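Local atomic coordinates of AtGH3.15 acyl acid amido synthetase (Arabidopsis thaliana, PDB entry 6E1Q), a protein that joins amino acids, chiefly glutamine, to the auxin precursor indole-3-butyric acid in an ATP-dependent reaction, and acts likewise on the herbicide 2,4-DB. Residues A[106-117]-A[397-405]; A[141-149]-A[192-202]. One frame throughout, in Å; residues are numbered along the deposited sequence.

Contact 1: A[106-117]-A[397-405]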
loop_
_atom_site.group_PDB
_atom_site.type_symbol
_atom_site.label_atom_id
_atom_site.label_comp_id
_atom_site.label_asym_id
_atom_site.label_seq_id
_atom_site.Cartn_x
_atom_site.Cartn_y
_atom_site.Cartn_z
ATOM N N LYS A 106 8.129 -12.149 0.614
ATOM C CA LYS A 106 7.789 -13.155 1.602
ATOM C C LYS A 106 6.619 -13.984 1.091
ATOM O O LYS A 106 5.728 -13.479 0.406
ATOM C CB LYS A 106 7.413 -12.512 2.941
ATOM C CG LYS A 106 8.449 -11.589 3.588
ATOM C CD LYS A 106 7.831 -10.921 4.835
ATOM C CE LYS A 106 8.839 -10.071 5.602
ATOM N NZ LYS A 106 8.315 -9.662 6.951
ATOM N N LEU A 107 6.639 -15.269 1.419
ATOM C CA LEU A 107 5.540 -16.183 1.139
ATOM C C LEU A 107 4.837 -16.478 2.459
ATOM O O LEU A 107 5.453 -16.999 3.392
ATOM C CB LEU A 107 6.045 -17.469 0.473
ATOM C CG LEU A 107 6.767 -17.324 -0.875
ATOM C CD1 LEU A 107 7.055 -18.693 -1.465
ATOM C CD2 LEU A 107 5.948 -16.479 -1.868
ATOM N N ILE A 108 3.567 -16.112 2.551
ATOM C CA ILE A 108 2.838 -16.161 3.811
ATOM C C ILE A 108 1.689 -17.165 3.701
ATOM O O ILE A 108 0.818 -17.022 2.836
ATOM C CB ILE A 108 2.314 -14.771 4.204
ATOM C CG1 ILE A 108 3.487 -13.800 4.435
ATOM C CG2 ILE A 108 1.457 -14.863 5.456
ATOM C CD1 ILE A 108 4.399 -14.204 5.577
ATOM N N PRO A 109 1.635 -18.182 4.560
ATOM C CA PRO A 109 0.508 -19.128 4.524
ATOM C C PRO A 109 -0.818 -18.442 4.812
ATOM O O PRO A 109 -0.889 -17.509 5.615
ATOM C CB PRO A 109 0.853 -20.139 5.625
ATOM C CG PRO A 109 2.340 -20.005 5.815
ATOM C CD PRO A 109 2.658 -18.558 5.548
ATOM N N LEU A 110 -1.874 -18.923 4.139
ATOM C CA LEU A 110 -3.247 -18.498 4.386
ATOM C C LEU A 110 -4.141 -19.731 4.408
ATOM O O LEU A 110 -4.120 -20.531 3.469
ATOM C CB LEU A 110 -3.726 -17.515 3.310
ATOM C CG LEU A 110 -5.151 -16.970 3.451
ATOM C CD1 LEU A 110 -5.285 -16.128 4.712
ATOM C CD2 LEU A 110 -5.568 -16.161 2.217
ATOM N N THR A 111 -4.905 -19.899 5.483
ATOM C CA THR A 111 -5.936 -20.928 5.523
ATOM C C THR A 111 -7.262 -20.381 4.976
ATOM O O THR A 111 -7.506 -19.167 4.938
ATOM C CB THR A 111 -6.136 -21.456 6.947
ATOM O OG1 THR A 111 -6.622 -20.403 7.787
ATOM C CG2 THR A 111 -4.827 -21.965 7.521
ATOM N N THR A 112 -8.118 -21.310 4.542
ATOM C CA THR A 112 -9.416 -20.949 3.970
ATOM C C THR A 112 -10.297 -20.236 4.996
ATOM O O THR A 112 -10.982 -19.255 4.669
ATOM C CB THR A 112 -10.104 -22.212 3.433
ATOM O OG1 THR A 112 -9.474 -22.617 2.210
ATOM C CG2 THR A 112 -11.589 -21.969 3.168
ATOM N N GLU A 113 -10.267 -20.701 6.243
ATOM C CA GLU A 113 -11.033 -20.068 7.310
ATOM C C GLU A 113 -10.553 -18.643 7.552
ATOM O O GLU A 113 -11.364 -17.712 7.666
ATOM C CB GLU A 113 -10.920 -20.898 8.592
ATOM C CG GLU A 113 -11.586 -22.286 8.531
ATOM C CD GLU A 113 -10.743 -23.368 7.830
ATOM O OE1 GLU A 113 -9.692 -23.049 7.220
ATOM O OE2 GLU A 113 -11.148 -24.552 7.892
ATOM N N ASP A 114 -9.232 -18.463 7.665
ATOM C CA ASP A 114 -8.669 -17.125 7.808
ATOM C C ASP A 114 -9.141 -16.232 6.665
ATOM O O ASP A 114 -9.616 -15.116 6.895
ATOM C CB ASP A 114 -7.137 -17.218 7.879
ATOM C CG ASP A 114 -6.460 -15.886 8.217
ATOM O OD1 ASP A 114 -7.071 -14.817 8.021
ATOM O OD2 ASP A 114 -5.286 -15.901 8.663
ATOM N N LEU A 115 -9.089 -16.739 5.428
ATOM C CA LEU A 115 -9.523 -15.939 4.289
ATOM C C LEU A 115 -11.006 -15.590 4.388
ATOM O O LEU A 115 -11.406 -14.446 4.129
ATOM C CB LEU A 115 -9.245 -16.674 2.982
ATOM C CG LEU A 115 -9.798 -15.947 1.753
ATOM C CD1 LEU A 115 -9.189 -14.542 1.629
ATOM C CD2 LEU A 115 -9.535 -16.738 0.497
ATOM N N GLU A 116 -11.847 -16.569 4.723
ATOM C CA GLU A 116 -13.275 -16.281 4.774
ATOM C C GLU A 116 -13.597 -15.337 5.928
ATOM O O GLU A 116 -14.442 -14.447 5.791
ATOM C CB GLU A 116 -14.070 -17.583 4.863
ATOM C CG GLU A 116 -14.676 -17.992 3.515
ATOM C CD GLU A 116 -14.900 -19.487 3.386
ATOM O OE1 GLU A 116 -14.902 -20.184 4.426
ATOM O OE2 GLU A 116 -15.073 -19.964 2.240
ATOM N N GLN A 117 -12.896 -15.479 7.056
ATOM C CA GLN A 117 -13.051 -14.515 8.145
ATOM C C GLN A 117 -12.714 -13.096 7.696
ATOM O O GLN A 117 -13.383 -12.135 8.102
ATOM C CB GLN A 117 -12.185 -14.911 9.334
ATOM C CG GLN A 117 -12.180 -13.854 10.420
ATOM C CD GLN A 117 -11.790 -14.403 11.768
ATOM O OE1 GLN A 117 -12.622 -14.960 12.487
ATOM N NE2 GLN A 117 -10.518 -14.248 12.125
ATOM N N THR A 397 -1.681 -15.499 14.790
ATOM C CA THR A 397 -2.776 -15.747 13.890
ATOM C C THR A 397 -3.326 -17.131 13.763
ATOM O O THR A 397 -2.873 -18.023 14.358
ATOM C CB THR A 397 -2.386 -15.319 12.457
ATOM O OG1 THR A 397 -1.590 -16.311 11.866
ATOM C CG2 THR A 397 -1.583 -14.107 12.459
ATOM N N PHE A 398 -4.340 -17.223 12.941
ATOM C CA PHE A 398 -5.015 -18.440 12.623
ATOM C C PHE A 398 -4.443 -19.161 11.413
ATOM O O PHE A 398 -4.962 -20.144 11.035
ATOM C CB PHE A 398 -6.483 -18.189 12.378
ATOM C CG PHE A 398 -7.279 -17.860 13.604
ATOM C CD1 PHE A 398 -7.675 -18.832 14.459
ATOM C CD2 PHE A 398 -7.641 -16.581 13.878
ATOM C CE1 PHE A 398 -8.410 -18.549 15.552
ATOM C CE2 PHE A 398 -8.371 -16.288 14.997
ATOM C CZ PHE A 398 -8.746 -17.273 15.833
ATOM N N SER A 399 -3.407 -18.642 10.793
ATOM C CA SER A 399 -2.727 -19.282 9.668
ATOM C C SER A 399 -1.260 -19.578 9.986
ATOM O O SER A 399 -0.397 -19.455 9.116
ATOM C CB SER A 399 -2.841 -18.415 8.411
ATOM O OG SER A 399 -4.166 -18.471 7.890
ATOM N N GLY A 400 -0.955 -19.932 11.239
ATOM C CA GLY A 400 0.347 -20.483 11.569
ATOM C C GLY A 400 1.451 -19.500 11.900
ATOM O O GLY A 400 2.623 -19.886 11.857
ATOM N N LEU A 401 1.134 -18.255 12.245
ATOM C CA LEU A 401 2.125 -17.320 12.774
ATOM C C LEU A 401 1.866 -17.064 14.257
ATOM O O LEU A 401 0.714 -16.895 14.681
ATOM C CB LEU A 401 2.101 -16.004 12.002
ATOM C CG LEU A 401 2.349 -16.177 10.498
ATOM C CD1 LEU A 401 2.244 -14.842 9.800
ATOM C CD2 LEU A 401 3.714 -16.815 10.247
ATOM N N TYR A 402 2.945 -17.024 15.041
ATOM C CA TYR A 402 2.866 -16.892 16.488
ATOM C C TYR A 402 3.855 -15.821 16.917
ATOM O O TYR A 402 5.058 -15.962 16.680
ATOM C CB TYR A 402 3.166 -18.234 17.161
ATOM C CG TYR A 402 2.266 -19.325 16.643
ATOM C CD1 TYR A 402 1.001 -19.517 17.190
ATOM C CD2 TYR A 402 2.661 -20.140 15.585
ATOM C CE1 TYR A 402 0.165 -20.506 16.718
ATOM C CE2 TYR A 402 1.830 -21.144 15.102
ATOM C CZ TYR A 402 0.581 -21.314 15.676
ATOM O OH TYR A 402 -0.274 -22.282 15.220
ATOM N N ARG A 403 3.340 -14.742 17.508
ATOM C CA ARG A 403 4.151 -13.620 17.996
ATOM C C ARG A 403 5.134 -13.152 16.931
ATOM O O ARG A 403 6.352 -13.121 17.125
ATOM C CB ARG A 403 4.889 -13.977 19.286
ATOM C CG ARG A 403 4.011 -14.688 20.291
ATOM C CD ARG A 403 4.670 -14.759 21.645
ATOM N NE ARG A 403 4.557 -13.496 22.367
ATOM C CZ ARG A 403 5.290 -13.180 23.430
ATOM N NH1 ARG A 403 6.201 -14.033 23.889
ATOM N NH2 ARG A 403 5.112 -12.014 24.030
ATOM N N TYR A 404 4.566 -12.773 15.796
ATOM C CA TYR A 404 5.323 -12.529 14.586
ATOM C C TYR A 404 5.401 -11.027 14.353
ATOM O O TYR A 404 4.385 -10.325 14.408
ATOM C CB TYR A 404 4.658 -13.256 13.412
ATOM C CG TYR A 404 5.151 -12.897 12.029
ATOM C CD1 TYR A 404 4.660 -11.767 11.363
ATOM C CD2 TYR A 404 6.065 -13.715 11.357
ATOM C CE1 TYR A 404 5.084 -11.448 10.073
ATOM C CE2 TYR A 404 6.502 -13.395 10.067
ATOM C CZ TYR A 404 6.005 -12.267 9.431
ATOM O OH TYR A 404 6.414 -11.940 8.150
ATOM N N ARG A 405 6.601 -10.545 14.100
ATOM C CA ARG A 405 6.834 -9.122 13.947
ATOM C C ARG A 405 6.468 -8.694 12.536
ATOM O O ARG A 405 6.994 -9.225 11.555
ATOM C CB ARG A 405 8.287 -8.792 14.269
ATOM C CG ARG A 405 8.557 -8.800 15.766
ATOM C CD ARG A 405 10.050 -8.733 16.038
ATOM N NE ARG A 405 10.585 -7.436 15.650
ATOM C CZ ARG A 405 11.880 -7.154 15.605
ATOM N NH1 ARG A 405 12.770 -8.085 15.933
ATOM N NH2 ARG A 405 12.282 -5.944 15.237
HETATM O O HOH W 1 8.965 -10.168 9.884
HETATM O O HOH W 2 0.632 -17.203 7.787
#
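The Tyr404 ring comes in from the opposite direction to Lys106 and meets its ammonium at the phenol oxygen, Lys106 NZ donating to Tyr404 OH at 3.2 Å; Leu401 CD1, from the loop just before the strand, lies over the centre of one ring face, 4.1 Å above it. Tyr404 OH is shared between Lys106 NZ and Glu330, an ATP-site residue, and a water ties Lys106 NZ to Arg405 O. At the far end the Phe398 ring meets the amide of Gln117 obliquely, the two planes 82° apart and Gln117 NE2 4.1 Å from Phe398 CD2.

Between these ends, the loop joining strands 390-396 and 404-416 of the central domain lies along edge strand 105-111 of the N-terminal domain and the first two turns of helix 112-132. Thr397 OG1 shapes this loop as an ST turn by accepting from Ser399 N. With OG beside its own backbone N (chi1 -73°), Ser399 gathers three bonds: Thr111 N donates to Ser399 OG at 2.9 Å, Thr111 OG1 donates to it at 3.1 Å, and Ser399 OG gives its proton to Asp114 OD2 at 2.9 Å, on the anti side of the carboxylate. Replacing it by alanine is likely to leave Thr111 N and OG1 without this acceptor and take one donor from the buried Asp114, which keeps its salt bridge to Arg118. Thr111 OG1 also N-caps the helix, accepting from Asp114 N, while a second water joins Pro109 O to Ser399 O.

Contact 2: A[141-149]-A[192-202]. With CFA ((2,4-dichlorophenoxy)acetic acid), chain C.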
loop_
_atom_site.group_PDB
_atom_site.type_symbol
_atom_site.label_atom_id
_atom_site.label_comp_id
_atom_site.label_asym_id
_atom_site.label_seq_id
_atom_site.Cartn_x
_atom_site.Cartn_y
_atom_site.Cartn_z
ATOM N N SER A 141 -17.830 -0.397 -7.408
ATOM C CA SER A 141 -16.457 -0.008 -7.106
ATOM C C SER A 141 -15.585 -0.412 -8.285
ATOM O O SER A 141 -15.425 -1.602 -8.570
ATOM C CB SER A 141 -15.966 -0.667 -5.815
ATOM O OG SER A 141 -16.648 -0.160 -4.688
ATOM N N LEU A 142 -15.034 0.575 -8.978
ATOM C CA LEU A 142 -14.090 0.325 -10.060
ATOM C C LEU A 142 -12.702 0.206 -9.448
ATOM O O LEU A 142 -12.191 1.173 -8.874
ATOM C CB LEU A 142 -14.148 1.449 -11.089
ATOM C CG LEU A 142 -13.179 1.408 -12.270
ATOM C CD1 LEU A 142 -13.414 0.151 -13.132
ATOM C CD2 LEU A 142 -13.360 2.677 -13.095
ATOM N N ILE A 143 -12.107 -0.980 -9.544
ATOM C CA ILE A 143 -10.871 -1.298 -8.844
ATOM C C ILE A 143 -9.790 -1.488 -9.890
ATOM O O ILE A 143 -9.891 -2.369 -10.750
ATOM C CB ILE A 143 -11.028 -2.542 -7.951
ATOM C CG1 ILE A 143 -11.880 -2.204 -6.721
ATOM C CG2 ILE A 143 -9.681 -3.056 -7.492
ATOM C CD1 ILE A 143 -12.433 -3.418 -6.023
ATOM N N PHE A 144 -8.765 -0.648 -9.825
ATOM C CA PHE A 144 -7.653 -0.714 -10.756
ATOM C C PHE A 144 -6.632 -1.669 -10.163
ATOM O O PHE A 144 -5.896 -1.327 -9.242
ATOM C CB PHE A 144 -7.078 0.673 -11.010
ATOM C CG PHE A 144 -8.064 1.611 -11.643
ATOM C CD1 PHE A 144 -8.520 1.383 -12.925
ATOM C CD2 PHE A 144 -8.549 2.700 -10.949
ATOM C CE1 PHE A 144 -9.428 2.233 -13.519
ATOM C CE2 PHE A 144 -9.459 3.558 -11.533
ATOM C CZ PHE A 144 -9.895 3.319 -12.831
ATOM N N TYR A 145 -6.592 -2.873 -10.702
ATOM C CA TYR A 145 -5.722 -3.906 -10.175
ATOM C C TYR A 145 -5.608 -4.956 -11.249
ATOM O O TYR A 145 -6.630 -5.391 -11.783
ATOM C CB TYR A 145 -6.297 -4.547 -8.905
ATOM C CG TYR A 145 -5.330 -5.545 -8.295
ATOM C CD1 TYR A 145 -4.313 -5.113 -7.461
ATOM C CD2 TYR A 145 -5.411 -6.908 -8.580
ATOM C CE1 TYR A 145 -3.422 -5.996 -6.903
ATOM C CE2 TYR A 145 -4.500 -7.811 -8.028
ATOM C CZ TYR A 145 -3.506 -7.338 -7.193
ATOM O OH TYR A 145 -2.579 -8.178 -6.614
ATOM N N PHE A 146 -4.390 -5.379 -11.555
ATOM C CA PHE A 146 -4.286 -6.575 -12.374
ATOM C C PHE A 146 -2.978 -7.289 -12.063
ATOM O O PHE A 146 -2.037 -6.699 -11.536
ATOM C CB PHE A 146 -4.447 -6.268 -13.872
ATOM C CG PHE A 146 -3.641 -5.098 -14.364
ATOM C CD1 PHE A 146 -2.282 -5.228 -14.615
ATOM C CD2 PHE A 146 -4.256 -3.881 -14.625
ATOM C CE1 PHE A 146 -1.543 -4.158 -15.099
ATOM C CE2 PHE A 146 -3.517 -2.803 -15.105
ATOM C CZ PHE A 146 -2.161 -2.944 -15.341
ATOM N N VAL A 147 -2.958 -8.585 -12.355
ATOM C CA VAL A 147 -1.825 -9.451 -12.057
ATOM C C VAL A 147 -1.230 -9.960 -13.365
ATOM O O VAL A 147 -1.965 -10.305 -14.298
ATOM C CB VAL A 147 -2.240 -10.616 -11.134
ATOM C CG1 VAL A 147 -3.465 -11.312 -11.676
ATOM C CG2 VAL A 147 -1.113 -11.610 -11.013
ATOM N N THR A 148 0.101 -9.999 -13.431
ATOM C CA THR A 148 0.815 -10.337 -14.655
ATOM C C THR A 148 1.418 -11.734 -14.642
ATOM O O THR A 148 1.834 -12.215 -15.704
ATOM C CB THR A 148 1.928 -9.315 -14.926
ATOM O OG1 THR A 148 2.952 -9.436 -13.928
ATOM C CG2 THR A 148 1.358 -7.911 -14.893
ATOM N N ARG A 149 1.481 -12.384 -13.482
ATOM C CA ARG A 149 1.932 -13.763 -13.382
ATOM C C ARG A 149 1.622 -14.286 -11.986
ATOM O O ARG A 149 1.369 -13.521 -11.044
ATOM C CB ARG A 149 3.433 -13.907 -13.686
ATOM C CG ARG A 149 4.311 -13.268 -12.643
ATOM C CD ARG A 149 5.807 -13.518 -12.854
ATOM N NE ARG A 149 6.482 -13.237 -11.588
ATOM C CZ ARG A 149 7.782 -13.016 -11.435
ATOM N NH1 ARG A 149 8.601 -13.041 -12.483
ATOM N NH2 ARG A 149 8.255 -12.757 -10.217
ATOM N N ALA A 192 0.248 -11.288 -19.084
ATOM C CA ALA A 192 1.612 -10.764 -19.064
ATOM C C ALA A 192 1.699 -9.375 -19.691
ATOM O O ALA A 192 2.551 -8.568 -19.296
ATOM C CB ALA A 192 2.560 -11.730 -19.778
ATOM N N ASP A 193 0.836 -9.075 -20.659
ATOM C CA ASP A 193 0.864 -7.781 -21.337
ATOM C C ASP A 193 0.090 -6.760 -20.505
ATOM O O ASP A 193 -1.141 -6.708 -20.551
ATOM C CB ASP A 193 0.281 -7.909 -22.738
ATOM C CG ASP A 193 0.681 -6.764 -23.632
ATOM O OD1 ASP A 193 0.999 -5.686 -23.088
ATOM O OD2 ASP A 193 0.651 -6.929 -24.874
ATOM N N THR A 194 0.812 -5.935 -19.741
ATOM C CA THR A 194 0.141 -4.930 -18.927
ATOM C C THR A 194 -0.503 -3.853 -19.790
ATOM O O THR A 194 -1.445 -3.193 -19.347
ATOM C CB THR A 194 1.116 -4.283 -17.931
ATOM O OG1 THR A 194 2.044 -3.464 -18.649
ATOM C CG2 THR A 194 1.894 -5.337 -17.177
ATOM N N THR A 195 -0.009 -3.649 -21.014
ATOM C CA THR A 195 -0.651 -2.675 -21.884
ATOM C C THR A 195 -2.058 -3.123 -22.257
ATOM O O THR A 195 -2.993 -2.314 -22.242
ATOM C CB THR A 195 0.205 -2.424 -23.123
ATOM O OG1 THR A 195 1.451 -1.860 -22.711
ATOM C CG2 THR A 195 -0.477 -1.449 -24.091
ATOM N N GLN A 196 -2.237 -4.411 -22.577
ATOM C CA GLN A 196 -3.574 -4.910 -22.889
ATOM C C GLN A 196 -4.468 -4.901 -21.662
ATOM O O GLN A 196 -5.655 -4.551 -21.745
ATOM C CB GLN A 196 -3.506 -6.325 -23.456
ATOM C CG GLN A 196 -2.759 -6.426 -24.761
ATOM C CD GLN A 196 -2.892 -7.795 -25.378
ATOM O OE1 GLN A 196 -4.004 -8.298 -25.587
ATOM N NE2 GLN A 196 -1.758 -8.413 -25.665
ATOM N N SER A 197 -3.918 -5.293 -20.512
ATOM C CA SER A 197 -4.750 -5.391 -19.321
ATOM C C SER A 197 -5.208 -4.008 -18.856
ATOM O O SER A 197 -6.393 -3.812 -18.551
ATOM C CB SER A 197 -3.995 -6.128 -18.211
ATOM O OG SER A 197 -2.842 -5.394 -17.834
ATOM N N MET A 198 -4.293 -3.032 -18.799
ATOM C CA MET A 198 -4.706 -1.678 -18.420
ATOM C C MET A 198 -5.717 -1.112 -19.424
ATOM O O MET A 198 -6.674 -0.418 -19.044
ATOM C CB MET A 198 -3.483 -0.765 -18.319
ATOM C CG MET A 198 -3.837 0.706 -18.083
ATOM S SD MET A 198 -4.503 0.963 -16.407
ATOM C CE MET A 198 -2.960 1.038 -15.474
ATOM N N TYR A 199 -5.525 -1.414 -20.711
ATOM C CA TYR A 199 -6.432 -0.900 -21.734
ATOM C C TYR A 199 -7.845 -1.452 -21.540
ATOM O O TYR A 199 -8.827 -0.699 -21.550
ATOM C CB TYR A 199 -5.880 -1.225 -23.133
ATOM C CG TYR A 199 -6.693 -0.625 -24.286
ATOM C CD1 TYR A 199 -7.838 -1.255 -24.754
ATOM C CD2 TYR A 199 -6.318 0.582 -24.882
ATOM C CE1 TYR A 199 -8.587 -0.710 -25.804
ATOM C CE2 TYR A 199 -7.059 1.135 -25.925
ATOM C CZ TYR A 199 -8.193 0.483 -26.379
ATOM O OH TYR A 199 -8.940 1.013 -27.415
ATOM N N CYS A 200 -7.972 -2.765 -21.335
ATOM C CA CYS A 200 -9.310 -3.351 -21.232
ATOM C C CYS A 200 -10.015 -2.909 -19.960
ATOM O O CYS A 200 -11.229 -2.667 -19.961
ATOM C CB CYS A 200 -9.224 -4.874 -21.287
ATOM S SG CYS A 200 -8.631 -5.474 -22.896
ATOM N N GLN A 201 -9.266 -2.824 -18.862
ATOM C CA GLN A 201 -9.836 -2.402 -17.589
ATOM C C GLN A 201 -10.341 -0.961 -17.651
ATOM O O GLN A 201 -11.397 -0.641 -17.095
ATOM C CB GLN A 201 -8.767 -2.605 -16.512
ATOM C CG GLN A 201 -8.664 -1.593 -15.418
ATOM C CD GLN A 201 -7.919 -2.175 -14.219
ATOM O OE1 GLN A 201 -8.447 -3.015 -13.495
ATOM N NE2 GLN A 201 -6.664 -1.765 -14.043
ATOM N N LEU A 202 -9.609 -0.077 -18.330
ATOM C CA LEU A 202 -10.076 1.302 -18.467
ATOM C C LEU A 202 -11.252 1.389 -19.444
ATOM O O LEU A 202 -12.207 2.142 -19.220
ATOM C CB LEU A 202 -8.916 2.204 -18.914
ATOM C CG LEU A 202 -8.000 2.735 -17.790
ATOM C CD1 LEU A 202 -6.733 3.385 -18.365
ATOM C CD2 LEU A 202 -8.737 3.749 -16.918
HETATM C C1 CFA C . -12.095 -0.741 -2.919
HETATM C C2 CFA C . -11.546 -1.319 -1.617
HETATM C "C1'" CFA C . -9.280 -1.599 -2.312
HETATM C "C2'" CFA C . -7.932 -1.281 -2.221
HETATM C "C3'" CFA C . -7.035 -1.883 -3.068
HETATM C "C4'" CFA C . -7.477 -2.790 -3.997
HETATM C "C5'" CFA C . -8.806 -3.123 -4.100
HETATM CL CL3 CFA C . -7.294 -0.106 -1.039
HETATM C "C6'" CFA C . -9.705 -2.527 -3.250
HETATM O O1 CFA C . -13.103 -1.260 -3.463
HETATM O O2 CFA C . -11.521 0.236 -3.453
HETATM O "O1'" CFA C . -10.197 -0.986 -1.450
HETATM CL CL4 CFA C . -6.297 -3.539 -5.073
HETATM O O HOH W 3 -1.996 -7.912 -15.950
#
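Phe146 lays one ring face against helix 194-207, with Ser197 CB forming a CH-pi contact 4.1 Å from the Phe146 ring centroid and 15° off the ring normal; in the conformer described here, one of two, Ser197 OG also lies over that face. A chi1 of 47° sets CG between the backbone N and the carbonyl carbon and carries the ring down onto the helix. Two residues flank its rim: Gln201 NE2 approaches in the ring plane, 3.3 Å from Phe146 CD2, and Met198 SD stands at the edge in a Met-aromatic contact, 5.5 Å from the ring centroid. Gln201 NE2 also lies at the edge of the Phe144 ring, near its plane, with the amide plane turned 87° from the ring, so that the amide is wedged between two phenylalanines. Gln201 OE1 accepts a weak but straight bond from Tyr145 N at 3.4 Å. At one end Phe144 CE1 packs on Leu202 CD2; at the other, Thr148 CG2 and Thr194 CG2 press together tightly at 3.5 Å.

Ile143 and Tyr145 point away from the helix and line the pocket of one bound (2,4-dichlorophenoxy)acetic acid, where Tyr145 CD1 lies 3.5 Å from CL4; Tyr145 OH bonds to Thr161. The ligand-lining chain thus rests its back on helix 194-207, which Met198 and Leu202 also pack against helix 220-243, while strand 140-143 runs between the parallel strands 181-183 and 212-217.

Both contacts are largely buried, but one joins two domains and the other lies within a single domain. Contact 1 brings the N-terminal domain against the central domain across 280 residues of chain, whereas contact 2 stays within the N-terminal domain and links a strand and the chain after it to a helix. The chemistry follows: hydroxyls, a carboxylate and an ammonium dominate contact 1, close to ATP-site residues, while contact 2 is mainly aromatic and apolar, with one weak bond between its segments and more exposed residues at the Ala192 end. Helix 112-132, which begins in contact 1, leads along the chain to strand 140-143 of contact 2; their centres lie about 28 Å apart.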